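Local coordinates for amidohydrolase 3 domain-containing protein (PDB 3IGH) that probably hydrolyses carbon-nitrogen bonds other than peptide bonds, as a member of the metal-dependent amidohydrolase family, though its substrate is not known, at residues D65-L70 with R336-S341; M208-K213 with V231-T236; G260-T265 with D310-A315; K355-V360 with A448-A453. All blocks are in the same frame, centred on the assembly; numbering follows the deposited sequence.

Interaction 1. Residues D65-L70 with R336-S341; sequences DSHLHL and RIEHAS. With SO4 (sulfate ion), chain B.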
loop_
_atom_site.group_PDB
_atom_site.type_symbol
_atom_site.label_atom_id
_atom_site.label_comp_id
_atom_site.label_asym_id
_atom_site.label_seq_id
_atom_site.Cartn_x
_atom_site.Cartn_y
_atom_site.Cartn_z
ATOM N N ASP A 65 20.017 -6.482 -2.681
ATOM C CA ASP A 65 20.107 -7.891 -2.336
ATOM C C ASP A 65 18.765 -8.532 -2.651
ATOM O O ASP A 65 17.790 -8.294 -1.961
ATOM C CB ASP A 65 20.444 -8.068 -0.850
ATOM C CG ASP A 65 20.813 -9.511 -0.487
ATOM O OD1 ASP A 65 20.105 -10.462 -0.882
ATOM O OD2 ASP A 65 21.800 -9.702 0.251
ATOM N N SER A 66 18.725 -9.375 -3.673
ATOM C CA SER A 66 17.437 -9.878 -4.167
ATOM C C SER A 66 16.839 -11.047 -3.377
ATOM O O SER A 66 15.793 -11.579 -3.765
ATOM C CB SER A 66 17.538 -10.223 -5.661
ATOM O OG SER A 66 18.466 -11.266 -5.878
ATOM N N HIS A 67 17.458 -11.429 -2.258
ATOM C CA HIS A 67 16.947 -12.554 -1.448
ATOM C C HIS A 67 17.619 -12.592 -0.087
ATOM O O HIS A 67 18.737 -13.085 0.041
ATOM C CB HIS A 67 17.168 -13.887 -2.193
ATOM C CG HIS A 67 16.618 -15.097 -1.499
ATOM N ND1 HIS A 67 15.752 -15.969 -2.123
ATOM C CD2 HIS A 67 16.835 -15.606 -0.264
ATOM C CE1 HIS A 67 15.454 -16.958 -1.299
ATOM N NE2 HIS A 67 16.090 -16.758 -0.160
ATOM N N LEU A 68 16.933 -12.090 0.934
ATOM C CA LEU A 68 17.406 -12.254 2.300
ATOM C C LEU A 68 16.249 -12.304 3.294
ATOM O O LEU A 68 15.086 -12.116 2.925
ATOM C CB LEU A 68 18.442 -11.170 2.675
ATOM C CG LEU A 68 18.180 -9.686 2.414
ATOM C CD1 LEU A 68 16.967 -9.146 3.195
ATOM C CD2 LEU A 68 19.424 -8.913 2.790
ATOM N N HIS A 69 16.588 -12.536 4.555
ATOM C CA HIS A 69 15.618 -12.628 5.628
ATOM C C HIS A 69 15.932 -11.526 6.619
ATOM O O HIS A 69 16.807 -11.675 7.469
ATOM C CB HIS A 69 15.721 -13.986 6.314
ATOM C CG HIS A 69 15.590 -15.148 5.381
ATOM N ND1 HIS A 69 14.375 -15.718 5.069
ATOM C CD2 HIS A 69 16.524 -15.856 4.704
ATOM C CE1 HIS A 69 14.565 -16.722 4.229
ATOM N NE2 HIS A 69 15.860 -16.824 3.987
ATOM N N LEU A 70 15.208 -10.420 6.495
ATOM C CA LEU A 70 15.445 -9.212 7.266
ATOM C C LEU A 70 15.255 -9.466 8.759
ATOM O O LEU A 70 16.069 -9.036 9.572
ATOM C CB LEU A 70 14.493 -8.119 6.761
ATOM C CG LEU A 70 14.880 -6.670 6.499
ATOM C CD1 LEU A 70 16.242 -6.518 5.851
ATOM C CD2 LEU A 70 13.822 -6.010 5.620
ATOM N N ARG A 336 10.096 -16.284 -10.678
ATOM C CA ARG A 336 11.494 -16.279 -10.297
ATOM C C ARG A 336 11.863 -17.557 -9.557
ATOM O O ARG A 336 11.032 -18.146 -8.857
ATOM C CB ARG A 336 11.885 -14.996 -9.523
ATOM C CG ARG A 336 10.994 -14.625 -8.369
ATOM C CD ARG A 336 11.475 -13.349 -7.650
ATOM N NE ARG A 336 12.717 -13.554 -6.903
ATOM C CZ ARG A 336 13.335 -12.612 -6.192
ATOM N NH1 ARG A 336 12.833 -11.384 -6.108
ATOM N NH2 ARG A 336 14.461 -12.906 -5.559
ATOM N N ILE A 337 13.097 -18.003 -9.773
ATOM C CA ILE A 337 13.613 -19.169 -9.077
ATOM C C ILE A 337 14.747 -18.726 -8.157
ATOM O O ILE A 337 15.600 -17.940 -8.550
ATOM C CB ILE A 337 14.038 -20.283 -10.064
ATOM C CG1 ILE A 337 12.791 -20.976 -10.617
ATOM C CG2 ILE A 337 14.939 -21.330 -9.393
ATOM C CD1 ILE A 337 12.958 -21.494 -12.025
ATOM N N GLU A 338 14.703 -19.214 -6.920
ATOM C CA GLU A 338 15.702 -18.907 -5.913
ATOM C C GLU A 338 16.716 -20.042 -5.841
ATOM O O GLU A 338 16.330 -21.220 -5.842
ATOM C CB GLU A 338 15.038 -18.711 -4.550
ATOM C CG GLU A 338 13.819 -17.784 -4.573
ATOM C CD GLU A 338 14.118 -16.437 -5.220
ATOM O OE1 GLU A 338 14.967 -15.690 -4.693
ATOM O OE2 GLU A 338 13.505 -16.131 -6.261
ATOM N N HIS A 339 17.995 -19.650 -5.782
ATOM C CA HIS A 339 19.180 -20.516 -5.710
ATOM C C HIS A 339 19.645 -21.034 -7.068
ATOM O O HIS A 339 20.731 -20.662 -7.540
ATOM C CB HIS A 339 19.001 -21.677 -4.723
ATOM C CG HIS A 339 18.810 -21.247 -3.303
ATOM N ND1 HIS A 339 19.827 -21.282 -2.373
ATOM C CD2 HIS A 339 17.713 -20.800 -2.646
ATOM C CE1 HIS A 339 19.368 -20.856 -1.209
ATOM N NE2 HIS A 339 18.089 -20.554 -1.349
ATOM N N ALA A 340 18.827 -21.896 -7.678
ATOM C CA ALA A 340 19.155 -22.569 -8.947
ATOM C C ALA A 340 20.560 -23.183 -8.892
ATOM O O ALA A 340 21.381 -22.993 -9.795
ATOM C CB ALA A 340 19.006 -21.605 -10.135
ATOM N N SER A 341 20.819 -23.916 -7.811
ATOM C CA SER A 341 22.171 -24.349 -7.453
ATOM C C SER A 341 22.744 -25.412 -8.385
ATOM O O SER A 341 23.949 -25.440 -8.632
ATOM C CB SER A 341 22.180 -24.858 -6.014
ATOM O OG SER A 341 21.634 -23.880 -5.135
HETATM S S SO4 B . 15.641 -20.084 1.303
HETATM O O1 SO4 B . 15.220 -18.813 1.857
HETATM O O2 SO4 B . 17.095 -20.138 1.295
HETATM O O3 SO4 B . 15.151 -21.161 2.153
HETATM O O4 SO4 B . 15.141 -20.203 -0.072
#
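His-67 and Glu-338 meet inside the TIM barrel of an amidohydrolase. His-67 and His-69 form the family's His-X-His motif at the end of strand 58-68, and Glu-338 follows strand 336-337. The tight part is a polar cluster. His-67 ND1 donates to Glu-338 OE1 over 2.7 Å in a nearly straight bond (174°). Ring and carboxylate are almost coplanar, and OE1 is met on its anti side. The ring gets there because CG of His-67 stands opposite its own backbone N (chi1 -177°). Arg-336 holds the carboxylate from the syn side with two nitrogens. Arg-336 NE forms a salt bridge with Glu-338 OE2 at 2.8 Å and Arg-336 NH2 reaches Glu-338 OE1 at 3.0 Å, so OE1 accepts two bonds. Arg-336 NH2 also donates to Ser-66 O at 2.6 Å, which ties the guanidinium to the other segment. With an alanine in place of Glu-338, Arg-336 would probably lose this counter-charge and His-67 ND1 its acceptor, leaving the imidazole freer to turn. The other side is looser. Here a sulfate, probably from the crystallisation liquor, sits among the histidines, and His-69 is partly exposed. His-67 NE2 binds sulfate O1 at 3.0 Å, while His-69 NE2 reaches that oxygen only weakly. Lys-262 and His-314 also bind this sulfate, whose position is consistent with the metal site of related amidohydrolases. His-339 turns its ring edge to the face of His-67, planes 77° apart, and His-339 NE2 donates to sulfate O2 at 2.9 Å.

Interaction 2. Residues M208-K213 with V231-T236; sequences MSVNEK and VFAYVT. With SO4 (sulfate ion), chain H.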
loop_
_atom_site.group_PDB
_atom_site.type_symbol
_atom_site.label_atom_id
_atom_site.label_comp_id
_atom_site.label_asym_id
_atom_site.label_seq_id
_atom_site.Cartn_x
_atom_site.Cartn_y
_atom_site.Cartn_z
ATOM N N MET A 208 12.348 -12.350 1.848
ATOM C CA MET A 208 11.675 -13.626 1.559
ATOM C C MET A 208 11.067 -14.284 2.788
ATOM O O MET A 208 11.659 -14.245 3.856
ATOM C CB MET A 208 12.670 -14.590 0.921
ATOM C CG MET A 208 13.557 -13.910 -0.129
ATOM S SD MET A 208 12.581 -13.248 -1.500
ATOM C CE MET A 208 11.942 -14.824 -2.011
ATOM N N SER A 209 9.904 -14.919 2.593
ATOM C CA SER A 209 9.118 -15.582 3.650
ATOM C C SER A 209 8.760 -14.636 4.790
ATOM O O SER A 209 9.064 -14.882 5.965
ATOM C CB SER A 209 9.777 -16.877 4.148
ATOM O OG SER A 209 9.894 -17.800 3.084
ATOM N N VAL A 210 8.109 -13.542 4.423
ATOM C CA VAL A 210 7.589 -12.607 5.411
ATOM C C VAL A 210 6.374 -13.276 6.056
ATOM O O VAL A 210 5.391 -13.577 5.366
ATOM C CB VAL A 210 7.184 -11.256 4.730
ATOM C CG1 VAL A 210 6.549 -10.296 5.726
ATOM C CG2 VAL A 210 8.388 -10.610 4.083
ATOM N N ASN A 211 6.445 -13.530 7.364
ATOM C CA ASN A 211 5.316 -14.117 8.086
ATOM C C ASN A 211 4.364 -13.036 8.622
ATOM O O ASN A 211 4.519 -11.857 8.301
ATOM C CB ASN A 211 5.786 -15.090 9.200
ATOM C CG ASN A 211 6.606 -14.410 10.303
ATOM O OD1 ASN A 211 6.421 -13.231 10.614
ATOM N ND2 ASN A 211 7.520 -15.173 10.913
ATOM N N GLU A 212 3.400 -13.438 9.447
ATOM C CA GLU A 212 2.319 -12.541 9.888
ATOM C C GLU A 212 2.837 -11.368 10.706
ATOM O O GLU A 212 2.512 -10.211 10.425
ATOM C CB GLU A 212 1.263 -13.319 10.696
ATOM C CG GLU A 212 0.368 -14.264 9.873
ATOM C CD GLU A 212 0.965 -15.663 9.600
ATOM O OE1 GLU A 212 2.185 -15.908 9.818
ATOM O OE2 GLU A 212 0.180 -16.531 9.148
ATOM N N LYS A 213 3.668 -11.662 11.700
ATOM C CA LYS A 213 4.221 -10.604 12.549
ATOM C C LYS A 213 5.283 -9.736 11.887
ATOM O O LYS A 213 5.381 -8.542 12.191
ATOM C CB LYS A 213 4.737 -11.181 13.860
ATOM C CG LYS A 213 3.630 -11.688 14.741
ATOM C CD LYS A 213 4.129 -12.095 16.104
ATOM C CE LYS A 213 2.951 -12.520 16.967
ATOM N NZ LYS A 213 3.392 -13.114 18.253
ATOM N N VAL A 231 11.978 -2.333 0.531
ATOM C CA VAL A 231 11.695 -3.712 0.906
ATOM C C VAL A 231 10.626 -4.285 -0.020
ATOM O O VAL A 231 9.492 -3.807 -0.038
ATOM C CB VAL A 231 11.233 -3.815 2.380
ATOM C CG1 VAL A 231 10.888 -5.270 2.746
ATOM C CG2 VAL A 231 12.299 -3.254 3.332
ATOM N N PHE A 232 10.991 -5.318 -0.772
ATOM C CA PHE A 232 10.039 -6.048 -1.598
ATOM C C PHE A 232 9.670 -7.339 -0.854
ATOM O O PHE A 232 10.443 -8.306 -0.825
ATOM C CB PHE A 232 10.621 -6.288 -3.007
ATOM C CG PHE A 232 10.789 -5.013 -3.801
ATOM C CD1 PHE A 232 9.824 -4.632 -4.736
ATOM C CD2 PHE A 232 11.876 -4.156 -3.566
ATOM C CE1 PHE A 232 9.944 -3.431 -5.439
ATOM C CE2 PHE A 232 12.013 -2.952 -4.270
ATOM C CZ PHE A 232 11.038 -2.589 -5.206
ATOM N N ALA A 233 8.491 -7.334 -0.236
ATOM C CA ALA A 233 8.059 -8.420 0.648
ATOM C C ALA A 233 7.497 -9.608 -0.117
ATOM O O ALA A 233 6.523 -9.483 -0.854
ATOM C CB ALA A 233 7.038 -7.921 1.664
ATOM N N TYR A 234 8.127 -10.761 0.067
ATOM C CA TYR A 234 7.588 -12.016 -0.447
ATOM C C TYR A 234 7.065 -12.807 0.733
ATOM O O TYR A 234 7.834 -13.316 1.555
ATOM C CB TYR A 234 8.651 -12.795 -1.229
ATOM C CG TYR A 234 8.922 -12.238 -2.614
ATOM C CD1 TYR A 234 9.641 -11.050 -2.786
ATOM C CD2 TYR A 234 8.486 -12.920 -3.759
ATOM C CE1 TYR A 234 9.894 -10.537 -4.064
ATOM C CE2 TYR A 234 8.744 -12.413 -5.052
ATOM C CZ TYR A 234 9.450 -11.222 -5.184
ATOM O OH TYR A 234 9.722 -10.711 -6.430
ATOM N N VAL A 235 5.742 -12.885 0.818
ATOM C CA VAL A 235 5.068 -13.458 1.967
ATOM C C VAL A 235 4.994 -14.993 1.936
ATOM O O VAL A 235 5.173 -15.628 0.897
ATOM C CB VAL A 235 3.645 -12.853 2.124
ATOM C CG1 VAL A 235 3.697 -11.311 2.148
ATOM C CG2 VAL A 235 2.712 -13.322 1.005
ATOM N N THR A 236 4.735 -15.588 3.095
ATOM C CA THR A 236 4.489 -17.022 3.191
ATOM C C THR A 236 3.099 -17.301 2.605
ATOM O O THR A 236 2.269 -16.379 2.535
ATOM C CB THR A 236 4.497 -17.491 4.670
ATOM O OG1 THR A 236 3.448 -16.823 5.372
ATOM C CG2 THR A 236 5.841 -17.181 5.346
HETATM S S SO4 H . 6.512 -18.735 10.070
HETATM O O1 SO4 H . 7.654 -17.840 10.199
HETATM O O2 SO4 H . 6.823 -20.035 10.651
HETATM O O3 SO4 H . 5.368 -18.163 10.765
HETATM O O4 SO4 H . 6.176 -18.900 8.663
HETATM O O HOH W 1 3.472 -17.477 7.965
#
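Met-208 curls alongside the base of the Tyr-234 ring. Its chain bends at chi2 and chi3 (both -62°), which lays Met-208 SD 3.9 Å from Tyr-234 CD1 and Met-208 CE 3.9 Å from Tyr-234 CB. The sulfur sits obliquely to the ring, a Met-aromatic contact. Replacing Met-208 by an alanine would probably open a gap beside the Tyr-234 ring, though its OH would still be tied to Asp-310. Val-210 points to the other side of the sheet. Val-210 CG2 fits against Ala-233 CB at 3.9 Å, where the small alanine leaves room for it. Val-235 lies next to it, and helix 212-223 packs on Val-210. Just past the end of the opposing strand, Thr-236 CG2 is the bump, lying over the backbone of Ser-209, 3.9 Å from Ser-209 C. Two backbone bonds lock this fit: Val-210 N to Tyr-234 O at 2.9 Å, and Thr-236 N to Val-210 O at 3.1 Å. On the partly exposed side, Asn-211 ND2 binds a second sulfate. Asn-211 and Thr-236 each cap the helix that follows them. Parallel strands 202-210 and 230-235, linked through helix 212-223, make a beta-alpha-beta crossover of the TIM barrel.

Interaction 3. Residues G260-T265 with D310-A315; sequences GVKLFT and DVAIHA. With SO4 (sulfate ion), chain B.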
loop_
_atom_site.group_PDB
_atom_site.type_symbol
_atom_site.label_atom_id
_atom_site.label_comp_id
_atom_site.label_asym_id
_atom_site.label_seq_id
_atom_site.Cartn_x
_atom_site.Cartn_y
_atom_site.Cartn_z
ATOM N N GLY A 260 5.102 -10.318 -3.512
ATOM C CA GLY A 260 4.882 -11.689 -3.971
ATOM C C GLY A 260 4.702 -12.710 -2.871
ATOM O O GLY A 260 4.519 -12.356 -1.711
ATOM N N VAL A 261 4.739 -13.979 -3.264
ATOM C CA VAL A 261 4.698 -15.111 -2.336
ATOM C C VAL A 261 5.969 -15.940 -2.548
ATOM O O VAL A 261 6.508 -15.995 -3.661
ATOM C CB VAL A 261 3.415 -15.996 -2.557
ATOM C CG1 VAL A 261 3.430 -16.674 -3.927
ATOM C CG2 VAL A 261 3.246 -17.044 -1.446
ATOM N N LYS A 262 6.431 -16.591 -1.484
ATOM C CA LYS A 262 7.595 -17.457 -1.557
ATOM C C LYS A 262 7.196 -18.923 -1.337
ATOM O O LYS A 262 6.547 -19.255 -0.349
ATOM C CB LYS A 262 8.660 -17.001 -0.547
ATOM C CG LYS A 262 9.857 -17.944 -0.368
ATOM C CD LYS A 262 10.640 -18.159 -1.654
ATOM C CE LYS A 262 11.772 -19.157 -1.438
ATOM N NZ LYS A 262 12.799 -18.676 -0.481
ATOM N N LEU A 263 7.589 -19.772 -2.282
ATOM C CA LEU A 263 7.319 -21.216 -2.244
ATOM C C LEU A 263 8.609 -22.041 -2.269
ATOM O O LEU A 263 9.663 -21.551 -2.683
ATOM C CB LEU A 263 6.471 -21.630 -3.458
ATOM C CG LEU A 263 5.157 -20.860 -3.656
ATOM C CD1 LEU A 263 4.525 -21.234 -4.974
ATOM C CD2 LEU A 263 4.241 -21.146 -2.500
ATOM N N PHE A 264 8.489 -23.310 -1.885
ATOM C CA PHE A 264 9.621 -24.243 -1.805
ATOM C C PHE A 264 9.307 -25.512 -2.584
ATOM O O PHE A 264 8.206 -26.045 -2.483
ATOM C CB PHE A 264 9.875 -24.634 -0.347
ATOM C CG PHE A 264 10.329 -23.497 0.518
ATOM C CD1 PHE A 264 11.691 -23.255 0.707
ATOM C CD2 PHE A 264 9.403 -22.669 1.148
ATOM C CE1 PHE A 264 12.123 -22.201 1.510
ATOM C CE2 PHE A 264 9.824 -21.603 1.946
ATOM C CZ PHE A 264 11.186 -21.373 2.130
ATOM N N THR A 265 10.264 -25.984 -3.368
ATOM C CA THR A 265 10.180 -27.328 -3.936
ATOM C C THR A 265 10.977 -28.330 -3.105
ATOM O O THR A 265 10.504 -29.436 -2.875
ATOM C CB THR A 265 10.680 -27.402 -5.384
ATOM O OG1 THR A 265 11.993 -26.833 -5.470
ATOM C CG2 THR A 265 9.735 -26.665 -6.317
ATOM N N ASP A 310 3.974 -11.477 -7.480
ATOM C CA ASP A 310 5.065 -12.297 -8.006
ATOM C C ASP A 310 5.098 -13.649 -7.282
ATOM O O ASP A 310 4.498 -13.827 -6.222
ATOM C CB ASP A 310 6.413 -11.576 -7.848
ATOM C CG ASP A 310 7.511 -12.150 -8.743
ATOM O OD1 ASP A 310 7.210 -12.931 -9.670
ATOM O OD2 ASP A 310 8.698 -11.818 -8.519
ATOM N N VAL A 311 5.765 -14.619 -7.883
ATOM C CA VAL A 311 5.894 -15.939 -7.287
ATOM C C VAL A 311 7.370 -16.356 -7.363
ATOM O O VAL A 311 7.950 -16.448 -8.455
ATOM C CB VAL A 311 4.998 -16.972 -8.028
ATOM C CG1 VAL A 311 5.130 -18.354 -7.381
ATOM C CG2 VAL A 311 3.525 -16.494 -8.051
ATOM N N ALA A 312 7.962 -16.590 -6.197
ATOM C CA ALA A 312 9.344 -17.042 -6.097
ATOM C C ALA A 312 9.368 -18.459 -5.579
ATOM O O ALA A 312 8.746 -18.768 -4.565
ATOM C CB ALA A 312 10.164 -16.127 -5.166
ATOM N N ILE A 313 10.085 -19.323 -6.289
ATOM C CA ILE A 313 10.188 -20.718 -5.896
ATOM C C ILE A 313 11.645 -21.111 -5.618
ATOM O O ILE A 313 12.500 -21.026 -6.497
ATOM C CB ILE A 313 9.588 -21.672 -6.969
ATOM C CG1 ILE A 313 8.150 -21.242 -7.336
ATOM C CG2 ILE A 313 9.605 -23.101 -6.444
ATOM C CD1 ILE A 313 7.417 -22.185 -8.316
ATOM N N HIS A 314 11.899 -21.544 -4.392
ATOM C CA HIS A 314 13.172 -22.160 -3.998
ATOM C C HIS A 314 13.335 -23.484 -4.747
ATOM O O HIS A 314 12.477 -24.368 -4.645
ATOM C CB HIS A 314 13.121 -22.380 -2.480
ATOM C CG HIS A 314 14.178 -23.293 -1.921
ATOM N ND1 HIS A 314 15.062 -22.882 -0.945
ATOM C CD2 HIS A 314 14.442 -24.606 -2.134
ATOM C CE1 HIS A 314 15.844 -23.891 -0.606
ATOM N NE2 HIS A 314 15.498 -24.947 -1.321
ATOM N N ALA A 315 14.434 -23.616 -5.483
ATOM C CA ALA A 315 14.825 -24.893 -6.101
ATOM C C ALA A 315 16.345 -25.025 -6.091
ATOM O O ALA A 315 17.035 -24.313 -6.807
ATOM C CB ALA A 315 14.296 -24.992 -7.529
HETATM S S SO4 B . 15.641 -20.084 1.303
HETATM O O1 SO4 B . 15.220 -18.813 1.857
HETATM O O2 SO4 B . 17.095 -20.138 1.295
HETATM O O3 SO4 B . 15.151 -21.161 2.153
HETATM O O4 SO4 B . 15.141 -20.203 -0.072
#
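Phe-264 and His-314 lean against each other at an oblique angle. Their planes are 43° apart. Phe-264 CD1 lies over one face of the imidazole, 3.6 Å from His-314 CG. Lys-262 joins them across a face of the phenyl ring. Lys-262 CE rests 3.6 Å from His-314 CB and also lies over the rim of that face of Phe-264. The lysine chain bends at chi2 and again at chi4 (-64°), which brings NZ round to the sulfate. Lys-262 NZ and His-314 ND1 both bind sulfate O4, each at 2.8 Å. The histidine bond is nearly straight (172°), with the sulfate at the ring edge. Phe-264 also presents its ring edge to sulfate O3. The other ring nitrogen, His-314 NE2, bonds to Gly-267 O, so the imidazole is held at two points. These residues line the inner face of two adjacent parallel strands of the TIM barrel, 256-264 and 310-315. A regular ladder of backbone bonds joins the strands, including Leu-263 N to Ala-312 O at 2.7 Å. The opposite face is apolar and is covered by helices 294-305 and 318-331. There Leu-263 CD1 meets Val-311 CG1 at 3.8 Å. Val-261 and Val-311 run alongside one another. At the end of the ladder, Thr-265 comes in roughly perpendicular to Ile-313, their CG2 atoms 3.6 Å apart. Thr-265 OG1 donates to His-314 O at 2.6 Å, on a lone pair, and Thr-265 N donates to the same oxygen.

Interaction 4. Residues K355-V360 with A448-A453; sequences KVRLSV and ARVSLA
The Schellman motif that ends helix 436-450 sets Val-450 and Leu-452 against Arg-357, the first residue of barrel strand 357-360. Leu-452 has positive phi and is the C-prime residue. Ala-453 N returns to Ala-448 O, and Leu-452 N to Arg-449 O. This turn leaves Val-450 O available to Arg-357, and Arg-357 NH1 donates to it at 2.8 Å. The bond is somewhat bent (142°). The oxygen lies in the guanidinium plane, at its edge, while the nitrogen is tilted 32° from the carbonyl plane. A bend at chi3 (-71°) swings the guanidinium over to the helix end. Leu-452 then lies across one face of the group, the two side chains at about a right angle. Leu-452 CG is 3.5 Å from Arg-357 NH1, and both methyls also rest near the guanidinium. The arginine is thus gripped at an edge and covered on a face. Carbonyls at a helix C-terminus carry partial negative charge, which would probably favour a cation here. Arg-357 NH2 has further partners outside the contact: it forms a salt bridge with Asp-310 and bonds to Pro-334 O. The aliphatic part of the arginine packs too, with Arg-357 CD 3.6 Å from Arg-449 O. Val-450 covers the strand next to this. Its side chain lies over the backbone of Leu-358 and beside Ser-359, whose OG is bonded to Ser-66. Val-450 CG1 is 4.0 Å from Ser-359 CB, and Val-450 CG2 comes within 3.4 Å of Leu-358 O.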
loop_
_atom_site.group_PDB
_atom_site.type_symbol
_atom_site.label_atom_id
_atom_site.label_comp_id
_atom_site.label_asym_id
_atom_site.label_seq_id
_atom_site.Cartn_x
_atom_site.Cartn_y
_atom_site.Cartn_z
ATOM N N LYS A 355 11.429 -17.829 -19.800
ATOM C CA LYS A 355 11.735 -16.439 -19.460
ATOM C C LYS A 355 11.758 -16.187 -17.945
ATOM O O LYS A 355 11.413 -15.100 -17.490
ATOM C CB LYS A 355 10.760 -15.473 -20.161
ATOM C CG LYS A 355 10.858 -15.453 -21.683
ATOM C CD LYS A 355 9.842 -14.476 -22.262
ATOM C CE LYS A 355 10.291 -13.932 -23.614
ATOM N NZ LYS A 355 10.129 -14.921 -24.712
ATOM N N VAL A 356 12.179 -17.187 -17.172
ATOM C CA VAL A 356 12.182 -17.051 -15.713
ATOM C C VAL A 356 13.309 -16.118 -15.255
ATOM O O VAL A 356 14.303 -15.923 -15.973
ATOM C CB VAL A 356 12.247 -18.417 -14.967
ATOM C CG1 VAL A 356 11.021 -19.275 -15.288
ATOM C CG2 VAL A 356 13.533 -19.166 -15.285
ATOM N N ARG A 357 13.110 -15.516 -14.086
ATOM C CA ARG A 357 14.119 -14.695 -13.421
ATOM C C ARG A 357 14.853 -15.556 -12.399
ATOM O O ARG A 357 14.263 -16.454 -11.819
ATOM C CB ARG A 357 13.448 -13.501 -12.731
ATOM C CG ARG A 357 13.033 -12.415 -13.706
ATOM C CD ARG A 357 11.904 -11.554 -13.158
ATOM N NE ARG A 357 10.612 -12.237 -13.102
ATOM C CZ ARG A 357 9.870 -12.352 -11.999
ATOM N NH1 ARG A 357 10.295 -11.837 -10.857
ATOM N NH2 ARG A 357 8.692 -12.962 -12.039
ATOM N N LEU A 358 16.146 -15.302 -12.197
ATOM C CA LEU A 358 16.940 -16.105 -11.263
ATOM C C LEU A 358 17.624 -15.242 -10.206
ATOM O O LEU A 358 18.297 -14.269 -10.529
ATOM C CB LEU A 358 18.001 -16.934 -12.007
ATOM C CG LEU A 358 17.605 -17.859 -13.172
ATOM C CD1 LEU A 358 18.845 -18.432 -13.845
ATOM C CD2 LEU A 358 16.695 -18.991 -12.710
ATOM N N SER A 359 17.455 -15.618 -8.940
ATOM C CA SER A 359 18.195 -14.995 -7.851
ATOM C C SER A 359 19.189 -16.008 -7.292
ATOM O O SER A 359 18.801 -17.054 -6.776
ATOM C CB SER A 359 17.234 -14.513 -6.766
ATOM O OG SER A 359 17.921 -13.998 -5.654
ATOM N N VAL A 360 20.475 -15.697 -7.412
ATOM C CA VAL A 360 21.522 -16.630 -7.000
ATOM C C VAL A 360 22.365 -16.043 -5.875
ATOM O O VAL A 360 22.368 -14.830 -5.660
ATOM C CB VAL A 360 22.440 -17.041 -8.187
ATOM C CG1 VAL A 360 21.650 -17.813 -9.250
ATOM C CG2 VAL A 360 23.157 -15.842 -8.796
ATOM N N ALA A 448 17.285 -5.849 -9.161
ATOM C CA ALA A 448 16.061 -5.056 -9.284
ATOM C C ALA A 448 15.076 -5.670 -10.277
ATOM O O ALA A 448 13.888 -5.807 -9.982
ATOM C CB ALA A 448 16.400 -3.642 -9.683
ATOM N N ARG A 449 15.576 -6.037 -11.453
ATOM C CA ARG A 449 14.743 -6.667 -12.470
ATOM C C ARG A 449 14.163 -7.990 -11.996
ATOM O O ARG A 449 12.982 -8.260 -12.222
ATOM C CB ARG A 449 15.533 -6.873 -13.763
ATOM C CG ARG A 449 15.816 -5.578 -14.516
ATOM C CD ARG A 449 14.606 -5.124 -15.318
ATOM N NE ARG A 449 14.504 -5.900 -16.554
ATOM C CZ ARG A 449 13.535 -5.773 -17.455
ATOM N NH1 ARG A 449 12.555 -4.894 -17.273
ATOM N NH2 ARG A 449 13.544 -6.533 -18.544
ATOM N N VAL A 450 14.991 -8.801 -11.334
ATOM C CA VAL A 450 14.543 -10.081 -10.745
ATOM C C VAL A 450 13.408 -9.864 -9.711
ATOM O O VAL A 450 12.485 -10.682 -9.589
ATOM C CB VAL A 450 15.776 -10.865 -10.172
ATOM C CG1 VAL A 450 15.373 -12.018 -9.259
ATOM C CG2 VAL A 450 16.630 -11.388 -11.328
ATOM N N SER A 451 13.469 -8.729 -9.018
ATOM C CA SER A 451 12.496 -8.366 -7.989
ATOM C C SER A 451 11.345 -7.522 -8.541
ATOM O O SER A 451 10.523 -7.017 -7.772
ATOM C CB SER A 451 13.195 -7.580 -6.879
ATOM O OG SER A 451 14.314 -8.287 -6.371
ATOM N N LEU A 452 11.306 -7.353 -9.865
ATOM C CA LEU A 452 10.286 -6.532 -10.553
ATOM C C LEU A 452 10.250 -5.082 -10.050
ATOM O O LEU A 452 9.197 -4.469 -9.936
ATOM C CB LEU A 452 8.896 -7.197 -10.507
ATOM C CG LEU A 452 8.803 -8.626 -11.076
ATOM C CD1 LEU A 452 7.386 -9.206 -10.906
ATOM C CD2 LEU A 452 9.230 -8.679 -12.543
ATOM N N ALA A 453 11.424 -4.545 -9.747
ATOM C CA ALA A 453 11.545 -3.158 -9.303
ATOM C C ALA A 453 11.992 -2.357 -10.504
ATOM O O ALA A 453 13.200 -2.218 -10.742
ATOM C CB ALA A 453 12.570 -3.060 -8.212
#

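In the fold
All four contacts belong to one TIM barrel. Interactions 1 and 3, with centres 9 Å apart, share one sulfate, which probably marks where related amidohydrolases hold metal at the C-terminal ends of the strands. Their strands pair directly, Glu-338 N to Ile-313 O at 2.9 Å. Interaction 2 adds the neighbouring strands: Leu-68 O meets Met-208 N at 3.0 Å, and Val-235 N meets Gly-260 O at 2.9 Å. Interaction 4 lies toward the other end of the strands. Asp-310 bridges interactions 2, 3 and 4: Asp-310 OD2 is 2.6 Å from Tyr-234 OH, and OD1 2.8 Å from Arg-357 NH2. Ser-66 OG and Ser-359 OG, 2.8 Å apart, join interactions 1 and 4.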